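Local coordinates for Exo-alpha-sialidase (PDB 2VO8), which is a family 33 glycoside hydrolase, probably releasing terminal sialic acids, whose cohesin module, the part crystallised, probably mediates toxin complex formation, at residues A[44-50]-A[77-83]. Sequence-based numbering, arbitrary orientation.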
loop_
_atom_site.group_PDB
_atom_site.type_symbol
_atom_site.label_atom_id
_atom_site.label_comp_id
_atom_site.label_asym_id
_atom_site.label_seq_id
_atom_site.Cartn_x
_atom_site.Cartn_y
_atom_site.Cartn_z
ATOM N N ALA A 44 -9.930 3.566 2.222
ATOM C CA ALA A 44 -9.090 3.599 1.012
ATOM C C ALA A 44 -9.060 2.203 0.387
ATOM O O ALA A 44 -9.436 1.191 1.032
ATOM C CB ALA A 44 -7.737 4.136 1.320
ATOM N N GLU A 45 -8.618 2.136 -0.864
ATOM C CA GLU A 45 -8.450 0.861 -1.550
ATOM C C GLU A 45 -7.245 0.891 -2.484
ATOM O O GLU A 45 -7.145 1.755 -3.357
ATOM C CB GLU A 45 -9.714 0.504 -2.335
ATOM C CG GLU A 45 -9.516 -0.599 -3.363
ATOM C CD GLU A 45 -10.809 -0.995 -4.048
ATOM O OE1 GLU A 45 -11.870 -0.453 -3.676
ATOM O OE2 GLU A 45 -10.762 -1.848 -4.960
ATOM N N TYR A 46 -6.331 -0.054 -2.296
ATOM C CA TYR A 46 -5.214 -0.235 -3.215
ATOM C C TYR A 46 -5.369 -1.518 -4.024
ATOM O O TYR A 46 -6.082 -2.436 -3.620
ATOM C CB TYR A 46 -3.888 -0.253 -2.450
ATOM C CG TYR A 46 -3.699 0.928 -1.525
ATOM C CD1 TYR A 46 -3.305 2.165 -2.018
ATOM C CD2 TYR A 46 -3.914 0.806 -0.159
ATOM C CE1 TYR A 46 -3.131 3.247 -1.176
ATOM C CE2 TYR A 46 -3.742 1.882 0.691
ATOM C CZ TYR A 46 -3.351 3.100 0.177
ATOM O OH TYR A 46 -3.179 4.175 1.019
ATOM N N LEU A 47 -4.696 -1.573 -5.170
ATOM C CA LEU A 47 -4.298 -2.828 -5.753
ATOM C C LEU A 47 -2.778 -2.750 -5.731
ATOM O O LEU A 47 -2.161 -1.900 -6.388
ATOM C CB LEU A 47 -4.915 -3.146 -7.119
ATOM C CG LEU A 47 -4.543 -4.601 -7.516
ATOM C CD1 LEU A 47 -5.378 -5.674 -6.838
ATOM C CD2 LEU A 47 -4.482 -4.795 -9.039
ATOM N N PHE A 48 -2.214 -3.606 -4.874
ATOM C CA PHE A 48 -0.783 -3.634 -4.571
ATOM C C PHE A 48 -0.144 -4.694 -5.458
ATOM O O PHE A 48 -0.606 -5.815 -5.485
ATOM C CB PHE A 48 -0.531 -3.997 -3.117
ATOM C CG PHE A 48 0.940 -4.175 -2.781
ATOM C CD1 PHE A 48 1.761 -3.089 -2.530
ATOM C CD2 PHE A 48 1.503 -5.444 -2.737
ATOM C CE1 PHE A 48 3.095 -3.249 -2.225
ATOM C CE2 PHE A 48 2.809 -5.602 -2.412
ATOM C CZ PHE A 48 3.614 -4.541 -2.150
ATOM N N GLU A 49 0.899 -4.330 -6.190
ATOM C CA GLU A 49 1.510 -5.270 -7.155
ATOM C C GLU A 49 2.968 -5.470 -6.832
ATOM O O GLU A 49 3.681 -4.561 -6.384
ATOM C CB GLU A 49 1.280 -4.789 -8.591
ATOM C CG GLU A 49 -0.201 -4.832 -8.957
ATOM C CD GLU A 49 -0.442 -4.932 -10.432
ATOM O OE1 GLU A 49 0.342 -5.634 -11.127
ATOM O OE2 GLU A 49 -1.446 -4.348 -10.904
ATOM N N TYR A 50 3.396 -6.718 -7.017
ATOM C CA TYR A 50 4.758 -7.109 -6.742
ATOM C C TYR A 50 5.071 -8.392 -7.548
ATOM O O TYR A 50 4.166 -9.062 -8.046
ATOM C CB TYR A 50 4.930 -7.378 -5.261
ATOM C CG TYR A 50 4.344 -8.686 -4.794
ATOM C CD1 TYR A 50 5.150 -9.829 -4.636
ATOM C CD2 TYR A 50 2.982 -8.787 -4.463
ATOM C CE1 TYR A 50 4.602 -11.025 -4.150
ATOM C CE2 TYR A 50 2.432 -9.982 -4.016
ATOM C CZ TYR A 50 3.252 -11.108 -3.857
ATOM O OH TYR A 50 2.671 -12.300 -3.446
ATOM N N GLY A 77 0.839 -11.961 -7.143
ATOM C CA GLY A 77 1.501 -10.661 -7.271
ATOM C C GLY A 77 0.570 -9.470 -7.448
ATOM O O GLY A 77 1.030 -8.374 -7.750
ATOM N N LYS A 78 -0.728 -9.691 -7.253
ATOM C CA LYS A 78 -1.754 -8.621 -7.319
ATOM C C LYS A 78 -2.706 -8.771 -6.146
ATOM O O LYS A 78 -3.428 -9.764 -6.070
ATOM C CB LYS A 78 -2.537 -8.673 -8.624
ATOM C CG LYS A 78 -1.659 -8.433 -9.851
ATOM C CD LYS A 78 -2.474 -8.348 -11.104
ATOM C CE LYS A 78 -1.591 -8.030 -12.312
ATOM N NZ LYS A 78 -2.217 -8.430 -13.594
ATOM N N VAL A 79 -2.675 -7.789 -5.235
ATOM C CA VAL A 79 -3.341 -7.908 -3.923
ATOM C C VAL A 79 -4.318 -6.732 -3.753
ATOM O O VAL A 79 -3.909 -5.561 -3.729
ATOM C CB VAL A 79 -2.370 -7.918 -2.755
ATOM C CG1 VAL A 79 -3.116 -8.296 -1.400
ATOM C CG2 VAL A 79 -1.179 -8.848 -2.995
ATOM N N ARG A 80 -5.592 -7.078 -3.640
ATOM C CA ARG A 80 -6.642 -6.114 -3.353
ATOM C C ARG A 80 -6.641 -5.838 -1.861
ATOM O O ARG A 80 -6.764 -6.766 -1.065
ATOM C CB ARG A 80 -8.003 -6.634 -3.802
ATOM C CG ARG A 80 -9.090 -5.622 -3.506
ATOM C CD ARG A 80 -10.353 -5.904 -4.279
ATOM N NE ARG A 80 -11.105 -7.038 -3.730
ATOM C CZ ARG A 80 -11.353 -8.195 -4.362
ATOM N NH1 ARG A 80 -10.904 -8.429 -5.606
ATOM N NH2 ARG A 80 -12.052 -9.143 -3.745
ATOM N N ILE A 81 -6.514 -4.571 -1.495
ATOM C CA ILE A 81 -6.381 -4.124 -0.106
ATOM C C ILE A 81 -7.446 -3.064 0.165
ATOM O O ILE A 81 -7.504 -2.040 -0.539
ATOM C CB ILE A 81 -5.009 -3.561 0.212
ATOM C CG1 ILE A 81 -3.911 -4.584 -0.140
ATOM C CG2 ILE A 81 -4.941 -3.059 1.677
ATOM C CD1 ILE A 81 -2.611 -4.130 0.181
ATOM N N LEU A 82 -8.334 -3.372 1.129
ATOM C CA LEU A 82 -9.395 -2.441 1.556
ATOM C C LEU A 82 -9.042 -1.993 2.957
ATOM O O LEU A 82 -8.897 -2.855 3.863
ATOM C CB LEU A 82 -10.763 -3.142 1.570
ATOM C CG LEU A 82 -11.254 -3.743 0.253
ATOM C CD1 LEU A 82 -12.649 -4.438 0.363
ATOM C CD2 LEU A 82 -11.306 -2.687 -0.821
ATOM N N VAL A 83 -8.898 -0.673 3.140
ATOM C CA VAL A 83 -8.615 -0.018 4.420
ATOM C C VAL A 83 -9.897 0.745 4.798
ATOM O O VAL A 83 -10.423 1.490 3.993
ATOM C CB VAL A 83 -7.537 1.127 4.395
ATOM C CG1 VAL A 83 -7.048 1.392 5.802
ATOM C CG2 VAL A 83 -6.357 0.902 3.436
HETATM O O HOH W 1 2.116 -7.890 -10.059
#
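Tyr50 lays one face of its ring over Gly77, with Gly77 CA 3.8 Å from the ring centroid, a CH-pi contact nearer the ring's rim than its centre. Its first torsion (chi1 76°) sets CG between the backbone N and the carbonyl carbon and brings the ring over Gly77. Val79 CG2 meets the edge of the same ring, 3.9 Å from Tyr50 CE2.

On the face that carries Tyr46, Phe48, Val79 and Ile81, Ile81 CD1 packs 3.9 Å from Phe48 CB. The Phe48 ring extends away from strand 78-83, with Val79 CG2 near its edge. Val83 CG2 reaches Tyr46 CE2 obliquely at 3.9 Å.

The other face is more polar. Glu49 and Lys78 run side by side, and Glu49 OE1 lies 3.3 Å from Lys78 CE. Lys78 NZ stays 4.5 Å from Glu49 OE1, too far for a salt bridge. A water bridges Glu49 OE1 and Gly77 O. Leu47 CD1 covers the backbone of Val79, and Glu45 lies alongside Leu82.

Six backbone hydrogen bonds join the antiparallel strands; a seventh, Tyr50 N to Gly77 O (3.0 Å), extends the ladder.

Glu73 OE2 of strand 67-75 is hydrogen-bonded to both Tyr50 OH and Gly77 N, and Thr115 OG1 of strand 107-121 to Glu49 OE2. These two strands flank the pair in the cohesin beta-sandwich. Strand 95-103 packs on Ala44, Tyr46, Phe48 and Val83, and strand 55-62 on Tyr50 and Val79.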